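Local coordinates for putative phosphinothricin n-acetyltransferase (Acinetobacter baylyi, PDB 2JLM), which is a putative GNAT-family acetyltransferase that probably transfers the acetyl group of acetyl-CoA to L-methionine sulfoximine and L-methionine sulfone, at residues N60-G65 with I116-E121; A77-F82 with S122-M127; H110-L115 with L145-S150. All blocks are in the same frame, centred on the assembly; numbering follows the deposited sequence.

Interactions 1 and 2 pack strand or near-strand residues of the GNAT sheet on helix 107-121 and the loop after it. Interaction 3 packs the same helix on the turn that leads into strand 148-159. Interactions 1 and 3 use successive turns of helix 107-121, and their centres lie about 12 Å apart. The centre of interaction 2 is about 8 Å from that of interaction 1 and about 11 Å from that of interaction 3. Strands 63-68 and 73-81 are neighbours, so interactions 1 and 2 meet directly: Pro62 CD packs 3.3 Å from Trp79 CE2. Ile64 CD1 touches Leu115 CD1 at 3.8 Å, linking interactions 1 and 3. A bound PEG fragment lies beside Trp79 and near Pro62.

Interaction 1 of 3, residues N60-G65 with I116-E121; sequences NFPIIG and IKRAVE
Pro62 and Arg118 bring the two backbones closest, with their CA atoms 8.0 Å apart where the loop leading into strand 63-68 passes helix 107-121. This is helix-on-sheet packing within the GNAT fold. Only side chains bridge the gap, and Arg118 is the one residue of 116-121 that reaches across. Its CG stands anti to the backbone N (chi1 -164°). The chain then bends at chi2 and chi3, which turns the guanidinium toward Ile64, with Pro62 oblique to it.

Ile64 meets the flat group. Its CG1 branch is extended (chi2 178°) and carries CD1 over one face of the guanidinium, displaced from the middle toward the rim. CD1 comes to 3.5 Å from Arg118 NH1 and 3.8 Å from Arg118 CZ. The contact is van der Waals packing of a methyl group on a planar cation. Pro62 lies alongside the aliphatic part of the same chain. Its CB and CG atoms reach Arg118 CG, and the two side chains run past each other in opposite directions.

The charge of Arg118 is met from another strand. NH1 forms a salt bridge with Glu14 OE2, of strand 7-14. The salt bridge anchors the NH1 side while Ile64 packs on a face. Just before Pro62, Asn60 closes the preceding helix in a Schellman motif, and Ile64 then pairs with Ala77 of strand 73-81. At the loop end of the contact, Pro62 CB approaches Arg118 NH2 obliquely at 3.9 Å.

Interaction 2 of 3, residues A77-F82 with S122-M127; sequences ASWGSF and SEVHVM
Trp79 of strand 73-81 carries this contact alone on its side. It meets Ser122 and Val124, in the loop that follows helix 107-121. The contact is mostly buried and rests on packing rather than on polar bonds between the two segments.

The apolar part is a valine methyl over the indole. Val124 CG2 sits above one face of the ring system, offset toward the rim, and is 4.2 Å from Trp79 CZ2. CG of Trp79 lies between the backbone N and the carbonyl carbon (chi1 73°), and with chi2 at 59° the six-membered ring reaches the loop.

The second kind of contact is at the ring edge. Ser122 OG lies in the plane of the indole, 3.7 Å from Trp79 CH2, and Ser122 CB touches the same rim. The hydroxyl is hydrogen-bonded to Arg118 O, one turn back in the helix. With this bond made, OG meets the ring edge by van der Waals contact.

The polar end of the indole looks to a small molecule. Trp79 NE1 is hydrogen-bonded to O4 of a bound PEG, which probably comes from the crystallisation liquor but may mark a pocket. Phe61 and Pro62 also pack on the indole, as do Leu115 and Ala119 of the helix.

Strands 91-98 and 126-132 are parallel neighbours joined through helix 107-121. Ser122 and Val124 therefore belong to the return loop of a beta-alpha-beta crossover, a standard element of the GNAT fold.

Interaction 3 of 3, residues H110-L115 with L145-S150; sequences HLMNEL and LGFIHS
Met112 and Leu145 form the main apolar contact here, between helix 107-121 and the turn just after helix 136-144. Leu145 CD1 comes to 3.4 Å from Met112 CB, a tight fit, and also lies against Met112 CG. The two side chains pass each other at a slant.

A second apolar contact lies further along the methionine. Its chain bends at chi2 (-50°) and again at chi3 (-59°), which brings the terminal methyl to the phenylalanine. Met112 CE lies 4.0 Å from Phe147 CZ and approaches the ring obliquely. The two side chains cross at about a right angle.

The remaining contact is polar against apolar. The other methyl of Leu145 faces the amide of Asn113, with CD2 3.1 Å from Asn113 OD1. This is a short contact. The two methyls of Leu145 thus touch two successive helix residues.

Gly146 has positive phi and ends the preceding helix in a Schellman motif, after which the chain turns into strand 148-159. Phe147 also meets the ring of His142, edge-to-face. Met112 packs on Val96 of strand 91-98 as well. The contact joins helix 107-121 to the turn between helix 136-144 and strand 148-159, with Met112 and Phe147 both meeting His94 of strand 91-98.

Interaction 1 of 3, residues N60-G65 with I116-E121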
loop_
_atom_site.group_PDB
_atom_site.type_symbol
_atom_site.label_atom_id
_atom_site.label_comp_id
_atom_site.label_asym_id
_atom_site.label_seq_id
_atom_site.Cartn_x
_atom_site.Cartn_y
_atom_site.Cartn_z
ATOM N N ASN D 60 3.284 -4.103 7.326
ATOM C CA ASN D 60 4.073 -3.577 6.227
ATOM C C ASN D 60 5.558 -3.600 6.618
ATOM O O ASN D 60 6.328 -2.712 6.259
ATOM C CB ASN D 60 3.607 -2.154 5.893
ATOM C CG ASN D 60 4.137 -1.655 4.567
ATOM O OD1 ASN D 60 3.974 -2.305 3.533
ATOM N ND2 ASN D 60 4.766 -0.485 4.587
ATOM N N PHE D 61 5.941 -4.619 7.383
ATOM C CA PHE D 61 7.340 -4.856 7.709
ATOM C C PHE D 61 8.022 -5.587 6.561
ATOM O O PHE D 61 7.566 -6.656 6.140
ATOM C CB PHE D 61 7.464 -5.687 8.986
ATOM C CG PHE D 61 7.029 -4.957 10.231
ATOM C CD1 PHE D 61 7.071 -3.570 10.291
ATOM C CD2 PHE D 61 6.609 -5.657 11.341
ATOM C CE1 PHE D 61 6.682 -2.900 11.438
ATOM C CE2 PHE D 61 6.217 -4.996 12.494
ATOM C CZ PHE D 61 6.256 -3.616 12.541
ATOM N N PRO D 62 9.118 -5.019 6.046
ATOM C CA PRO D 62 9.774 -5.648 4.894
ATOM C C PRO D 62 10.465 -6.954 5.274
ATOM O O PRO D 62 10.905 -7.120 6.413
ATOM C CB PRO D 62 10.810 -4.603 4.469
ATOM C CG PRO D 62 11.084 -3.811 5.712
ATOM C CD PRO D 62 9.832 -3.826 6.531
ATOM N N ILE D 63 10.531 -7.886 4.333
ATOM C CA ILE D 63 11.407 -9.042 4.468
ATOM C C ILE D 63 12.246 -9.109 3.198
ATOM O O ILE D 63 11.745 -9.474 2.135
ATOM C CB ILE D 63 10.627 -10.358 4.663
ATOM C CG1 ILE D 63 9.454 -10.168 5.631
ATOM C CG2 ILE D 63 11.542 -11.464 5.179
ATOM C CD1 ILE D 63 8.658 -11.453 5.847
ATOM N N ILE D 64 13.514 -8.725 3.307
ATOM C CA ILE D 64 14.397 -8.647 2.151
ATOM C C ILE D 64 15.329 -9.854 2.100
ATOM O O ILE D 64 16.085 -10.111 3.034
ATOM C CB ILE D 64 15.223 -7.349 2.161
ATOM C CG1 ILE D 64 14.301 -6.126 2.209
ATOM C CG2 ILE D 64 16.102 -7.264 0.934
ATOM C CD1 ILE D 64 15.060 -4.777 2.259
ATOM N N GLY D 65 15.263 -10.603 1.007
ATOM C CA GLY D 65 16.040 -11.823 0.886
ATOM C C GLY D 65 17.155 -11.721 -0.135
ATOM O O GLY D 65 17.166 -10.825 -0.982
ATOM N N ILE D 116 18.579 -0.812 5.213
ATOM C CA ILE D 116 18.725 0.572 5.649
ATOM C C ILE D 116 18.143 1.533 4.615
ATOM O O ILE D 116 17.481 2.525 4.964
ATOM C CB ILE D 116 20.192 0.894 5.935
ATOM C CG1 ILE D 116 20.671 0.077 7.138
ATOM C CG2 ILE D 116 20.399 2.390 6.178
ATOM C CD1 ILE D 116 22.166 0.223 7.418
ATOM N N LYS D 117 18.386 1.229 3.342
ATOM C CA LYS D 117 17.777 1.988 2.253
ATOM C C LYS D 117 16.263 1.952 2.399
ATOM O O LYS D 117 15.602 2.976 2.276
ATOM C CB LYS D 117 18.206 1.431 0.889
ATOM C CG LYS D 117 19.571 1.946 0.415
ATOM C CD LYS D 117 19.997 1.307 -0.910
ATOM N N ARG D 118 15.720 0.772 2.698
ATOM C CA ARG D 118 14.284 0.624 2.893
ATOM C C ARG D 118 13.767 1.445 4.086
ATOM O O ARG D 118 12.664 1.991 4.033
ATOM C CB ARG D 118 13.915 -0.854 3.071
ATOM C CG ARG D 118 12.424 -1.148 2.893
ATOM C CD ARG D 118 11.987 -0.940 1.441
ATOM N NE ARG D 118 12.745 -1.816 0.551
ATOM C CZ ARG D 118 12.384 -3.060 0.248
ATOM N NH1 ARG D 118 13.138 -3.798 -0.558
ATOM N NH2 ARG D 118 11.264 -3.568 0.742
ATOM N N ALA D 119 14.562 1.517 5.155
ATOM C CA ALA D 119 14.193 2.281 6.349
ATOM C C ALA D 119 14.040 3.757 6.009
ATOM O O ALA D 119 13.077 4.405 6.427
ATOM C CB ALA D 119 15.241 2.099 7.480
ATOM N N VAL D 120 15.001 4.285 5.258
ATOM C CA VAL D 120 14.972 5.681 4.841
ATOM C C VAL D 120 13.694 5.989 4.065
ATOM O O VAL D 120 13.084 7.046 4.247
ATOM C CB VAL D 120 16.191 6.025 3.986
ATOM C CG1 VAL D 120 16.108 7.457 3.474
ATOM C CG2 VAL D 120 17.452 5.818 4.795
ATOM N N GLU D 121 13.276 5.053 3.218
ATOM C CA GLU D 121 12.033 5.214 2.464
ATOM C C GLU D 121 10.816 5.086 3.360
ATOM O O GLU D 121 9.761 5.633 3.059
ATOM C CB GLU D 121 11.935 4.185 1.335
ATOM C CG GLU D 121 13.021 4.320 0.278
ATOM C CD GLU D 121 13.144 3.080 -0.597
ATOM O OE1 GLU D 121 12.133 2.361 -0.769
ATOM O OE2 GLU D 121 14.257 2.827 -1.112
#

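Interaction 2 of 3, residues A77-F82 with S122-M127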
loop_
_atom_site.group_PDB
_atom_site.type_symbol
_atom_site.label_atom_id
_atom_site.label_comp_id
_atom_site.label_asym_id
_atom_site.label_seq_id
_atom_site.Cartn_x
_atom_site.Cartn_y
_atom_site.Cartn_z
ATOM N N ALA D 77 16.769 -10.282 5.706
ATOM C CA ALA D 77 16.811 -9.260 6.733
ATOM C C ALA D 77 15.405 -8.729 6.878
ATOM O O ALA D 77 14.609 -8.802 5.945
ATOM C CB ALA D 77 17.766 -8.144 6.356
ATOM N N SER D 78 15.088 -8.203 8.051
ATOM C CA SER D 78 13.738 -7.748 8.306
ATOM C C SER D 78 13.751 -6.820 9.514
ATOM O O SER D 78 14.771 -6.695 10.190
ATOM C CB SER D 78 12.843 -8.955 8.566
ATOM O OG SER D 78 11.478 -8.577 8.651
ATOM N N TRP D 79 12.630 -6.153 9.774
ATOM C CA TRP D 79 12.459 -5.451 11.045
ATOM C C TRP D 79 11.057 -5.629 11.605
ATOM O O TRP D 79 10.159 -6.103 10.923
ATOM C CB TRP D 79 12.840 -3.966 10.954
ATOM C CG TRP D 79 11.884 -3.102 10.202
ATOM C CD1 TRP D 79 10.562 -2.904 10.483
ATOM C CD2 TRP D 79 12.178 -2.284 9.061
ATOM N NE1 TRP D 79 10.011 -2.034 9.580
ATOM C CE2 TRP D 79 10.980 -1.637 8.696
ATOM C CE3 TRP D 79 13.328 -2.047 8.307
ATOM C CZ2 TRP D 79 10.906 -0.769 7.614
ATOM C CZ3 TRP D 79 13.250 -1.187 7.233
ATOM C CH2 TRP D 79 12.046 -0.559 6.894
ATOM N N GLY D 80 10.901 -5.278 12.873
ATOM C CA GLY D 80 9.626 -5.320 13.547
ATOM C C GLY D 80 9.600 -4.220 14.591
ATOM O O GLY D 80 10.495 -3.370 14.651
ATOM N N SER D 81 8.582 -4.236 15.431
ATOM C CA SER D 81 8.490 -3.252 16.494
ATOM C C SER D 81 9.698 -3.393 17.421
ATOM O O SER D 81 10.126 -4.507 17.709
ATOM C CB SER D 81 7.189 -3.455 17.278
ATOM O OG SER D 81 6.804 -2.259 17.931
ATOM N N PHE D 82 10.262 -2.270 17.861
ATOM C CA PHE D 82 11.268 -2.298 18.920
ATOM C C PHE D 82 10.595 -2.401 20.302
ATOM O O PHE D 82 10.817 -3.355 21.033
ATOM C CB PHE D 82 12.195 -1.081 18.856
ATOM C CG PHE D 82 13.117 -0.949 20.052
ATOM C CD1 PHE D 82 13.156 0.232 20.791
ATOM C CD2 PHE D 82 13.946 -2.007 20.440
ATOM C CE1 PHE D 82 14.013 0.357 21.900
ATOM C CE2 PHE D 82 14.799 -1.894 21.546
ATOM C CZ PHE D 82 14.834 -0.707 22.276
ATOM N N SER D 122 10.956 4.359 4.460
ATOM C CA SER D 122 9.808 4.075 5.317
ATOM C C SER D 122 9.675 5.078 6.465
ATOM O O SER D 122 8.887 4.877 7.399
ATOM C CB SER D 122 9.874 2.637 5.829
ATOM O OG SER D 122 10.038 1.733 4.744
ATOM N N GLU D 123 10.451 6.155 6.371
ATOM C CA GLU D 123 10.426 7.257 7.333
ATOM C C GLU D 123 10.785 6.803 8.743
ATOM O O GLU D 123 10.311 7.371 9.726
ATOM C CB GLU D 123 9.067 7.956 7.322
ATOM C CG GLU D 123 8.713 8.596 5.992
ATOM C CD GLU D 123 9.647 9.735 5.624
ATOM O OE1 GLU D 123 10.513 9.529 4.746
ATOM O OE2 GLU D 123 9.520 10.831 6.213
ATOM N N VAL D 124 11.614 5.766 8.822
ATOM C CA VAL D 124 12.176 5.304 10.079
ATOM C C VAL D 124 13.137 6.351 10.603
ATOM O O VAL D 124 13.880 6.944 9.833
ATOM C CB VAL D 124 12.949 3.976 9.901
ATOM C CG1 VAL D 124 13.754 3.648 11.164
ATOM C CG2 VAL D 124 11.980 2.833 9.575
ATOM N N HIS D 125 13.118 6.588 11.909
ATOM C CA HIS D 125 14.084 7.499 12.508
ATOM C C HIS D 125 15.254 6.746 13.118
ATOM O O HIS D 125 16.399 7.174 13.000
ATOM C CB HIS D 125 13.426 8.370 13.574
ATOM C CG HIS D 125 14.328 9.431 14.125
ATOM N ND1 HIS D 125 14.971 10.351 13.326
ATOM C CD2 HIS D 125 14.680 9.734 15.402
ATOM C CE1 HIS D 125 15.690 11.166 14.083
ATOM N NE2 HIS D 125 15.531 10.813 15.343
ATOM N N VAL D 126 14.960 5.635 13.790
ATOM C CA VAL D 126 15.991 4.852 14.456
ATOM C C VAL D 126 15.834 3.355 14.171
ATOM O O VAL D 126 14.750 2.798 14.302
ATOM C CB VAL D 126 15.956 5.052 15.993
ATOM C CG1 VAL D 126 16.867 4.059 16.663
ATOM C CG2 VAL D 126 16.355 6.478 16.378
ATOM N N MET D 127 16.925 2.705 13.787
ATOM C CA MET D 127 16.956 1.250 13.719
ATOM C C MET D 127 17.763 0.727 14.890
ATOM O O MET D 127 18.893 1.159 15.104
ATOM C CB MET D 127 17.618 0.793 12.421
ATOM C CG MET D 127 16.902 1.262 11.163
ATOM S SD MET D 127 17.803 0.746 9.693
ATOM C CE MET D 127 17.786 -1.027 9.865
#

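Interaction 3 of 3, residues H110-L115 with L145-S150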
loop_
_atom_site.group_PDB
_atom_site.type_symbol
_atom_site.label_atom_id
_atom_site.label_comp_id
_atom_site.label_asym_id
_atom_site.label_seq_id
_atom_site.Cartn_x
_atom_site.Cartn_y
_atom_site.Cartn_z
ATOM N N HIS D 110 25.414 -6.673 2.729
ATOM C CA HIS D 110 24.543 -6.379 1.588
ATOM C C HIS D 110 23.082 -6.254 2.012
ATOM O O HIS D 110 22.404 -5.296 1.658
ATOM C CB HIS D 110 24.632 -7.490 0.532
ATOM C CG HIS D 110 25.960 -7.579 -0.142
ATOM N ND1 HIS D 110 26.537 -6.505 -0.783
ATOM C CD2 HIS D 110 26.819 -8.614 -0.291
ATOM C CE1 HIS D 110 27.698 -6.874 -1.290
ATOM N NE2 HIS D 110 27.892 -8.149 -1.006
ATOM N N LEU D 111 22.595 -7.251 2.742
ATOM C CA LEU D 111 21.220 -7.230 3.210
ATOM C C LEU D 111 20.982 -6.030 4.126
ATOM O O LEU D 111 19.984 -5.315 3.979
ATOM C CB LEU D 111 20.869 -8.547 3.902
ATOM C CG LEU D 111 20.683 -9.706 2.912
ATOM C CD1 LEU D 111 20.793 -11.069 3.598
ATOM C CD2 LEU D 111 19.347 -9.594 2.144
ATOM N N MET D 112 21.907 -5.784 5.053
ATOM C CA MET D 112 21.775 -4.617 5.924
ATOM C C MET D 112 21.737 -3.324 5.111
ATOM O O MET D 112 20.912 -2.449 5.366
ATOM C CB MET D 112 22.878 -4.567 6.988
ATOM C CG MET D 112 22.604 -5.463 8.194
ATOM S SD MET D 112 20.953 -5.227 8.893
ATOM C CE MET D 112 21.049 -3.487 9.300
ATOM N N ASN D 113 22.616 -3.204 4.122
ATOM C CA ASN D 113 22.600 -2.015 3.284
ATOM C C ASN D 113 21.249 -1.811 2.602
ATOM O O ASN D 113 20.741 -0.694 2.521
ATOM C CB ASN D 113 23.723 -2.049 2.245
ATOM C CG ASN D 113 25.028 -1.482 2.777
ATOM O OD1 ASN D 113 25.035 -0.561 3.598
ATOM N ND2 ASN D 113 26.143 -2.024 2.302
ATOM N N GLU D 114 20.673 -2.890 2.100
ATOM C CA GLU D 114 19.394 -2.794 1.417
ATOM C C GLU D 114 18.278 -2.472 2.434
ATOM O O GLU D 114 17.415 -1.630 2.177
ATOM C CB GLU D 114 19.128 -4.085 0.629
ATOM C CG GLU D 114 18.015 -3.998 -0.421
ATOM C CD GLU D 114 18.404 -3.207 -1.675
ATOM O OE1 GLU D 114 19.563 -2.743 -1.785
ATOM O OE2 GLU D 114 17.534 -3.049 -2.560
ATOM N N LEU D 115 18.321 -3.106 3.604
ATOM C CA LEU D 115 17.340 -2.825 4.660
ATOM C C LEU D 115 17.382 -1.372 5.115
ATOM O O LEU D 115 16.347 -0.767 5.375
ATOM C CB LEU D 115 17.572 -3.724 5.872
ATOM C CG LEU D 115 16.377 -3.800 6.816
ATOM C CD1 LEU D 115 15.208 -4.450 6.085
ATOM C CD2 LEU D 115 16.734 -4.572 8.067
ATOM N N LEU D 145 28.483 0.008 9.375
ATOM C CA LEU D 145 27.310 0.602 8.749
ATOM C C LEU D 145 26.893 1.887 9.461
ATOM O O LEU D 145 25.906 2.511 9.093
ATOM C CB LEU D 145 26.154 -0.391 8.753
ATOM C CG LEU D 145 26.339 -1.597 7.828
ATOM C CD1 LEU D 145 25.418 -2.729 8.229
ATOM C CD2 LEU D 145 26.107 -1.208 6.382
ATOM N N GLY D 146 27.625 2.260 10.508
ATOM C CA GLY D 146 27.374 3.525 11.176
ATOM C C GLY D 146 26.505 3.416 12.420
ATOM O O GLY D 146 26.111 4.429 12.991
ATOM N N PHE D 147 26.190 2.194 12.840
ATOM C CA PHE D 147 25.495 2.028 14.112
ATOM C C PHE D 147 26.412 2.436 15.235
ATOM O O PHE D 147 27.630 2.306 15.137
ATOM C CB PHE D 147 25.051 0.588 14.344
ATOM C CG PHE D 147 23.875 0.178 13.505
ATOM C CD1 PHE D 147 22.630 -0.017 14.081
ATOM C CD2 PHE D 147 24.019 -0.019 12.140
ATOM C CE1 PHE D 147 21.555 -0.418 13.311
ATOM C CE2 PHE D 147 22.953 -0.410 11.369
ATOM C CZ PHE D 147 21.714 -0.610 11.953
ATOM N N ILE D 148 25.806 2.920 16.309
ATOM C CA ILE D 148 26.535 3.310 17.491
ATOM C C ILE D 148 26.044 2.491 18.674
ATOM O O ILE D 148 24.853 2.184 18.788
ATOM C CB ILE D 148 26.326 4.810 17.781
ATOM C CG1 ILE D 148 26.723 5.641 16.559
ATOM C CG2 ILE D 148 27.143 5.238 18.970
ATOM N N HIS D 149 26.976 2.150 19.554
ATOM C CA HIS D 149 26.681 1.399 20.759
ATOM C C HIS D 149 25.828 2.236 21.727
ATOM O O HIS D 149 26.269 3.270 22.211
ATOM C CB HIS D 149 27.999 0.983 21.408
ATOM C CG HIS D 149 27.833 0.181 22.656
ATOM N ND1 HIS D 149 28.562 0.421 23.801
ATOM C CD2 HIS D 149 27.000 -0.847 22.951
ATOM C CE1 HIS D 149 28.198 -0.432 24.740
ATOM N NE2 HIS D 149 27.250 -1.210 24.252
ATOM N N SER D 150 24.596 1.812 21.986
ATOM C CA SER D 150 23.688 2.607 22.826
ATOM C C SER D 150 23.812 2.223 24.293
ATOM O O SER D 150 23.455 2.997 25.187
ATOM C CB SER D 150 22.235 2.429 22.386
ATOM O OG SER D 150 22.041 2.780 21.028
#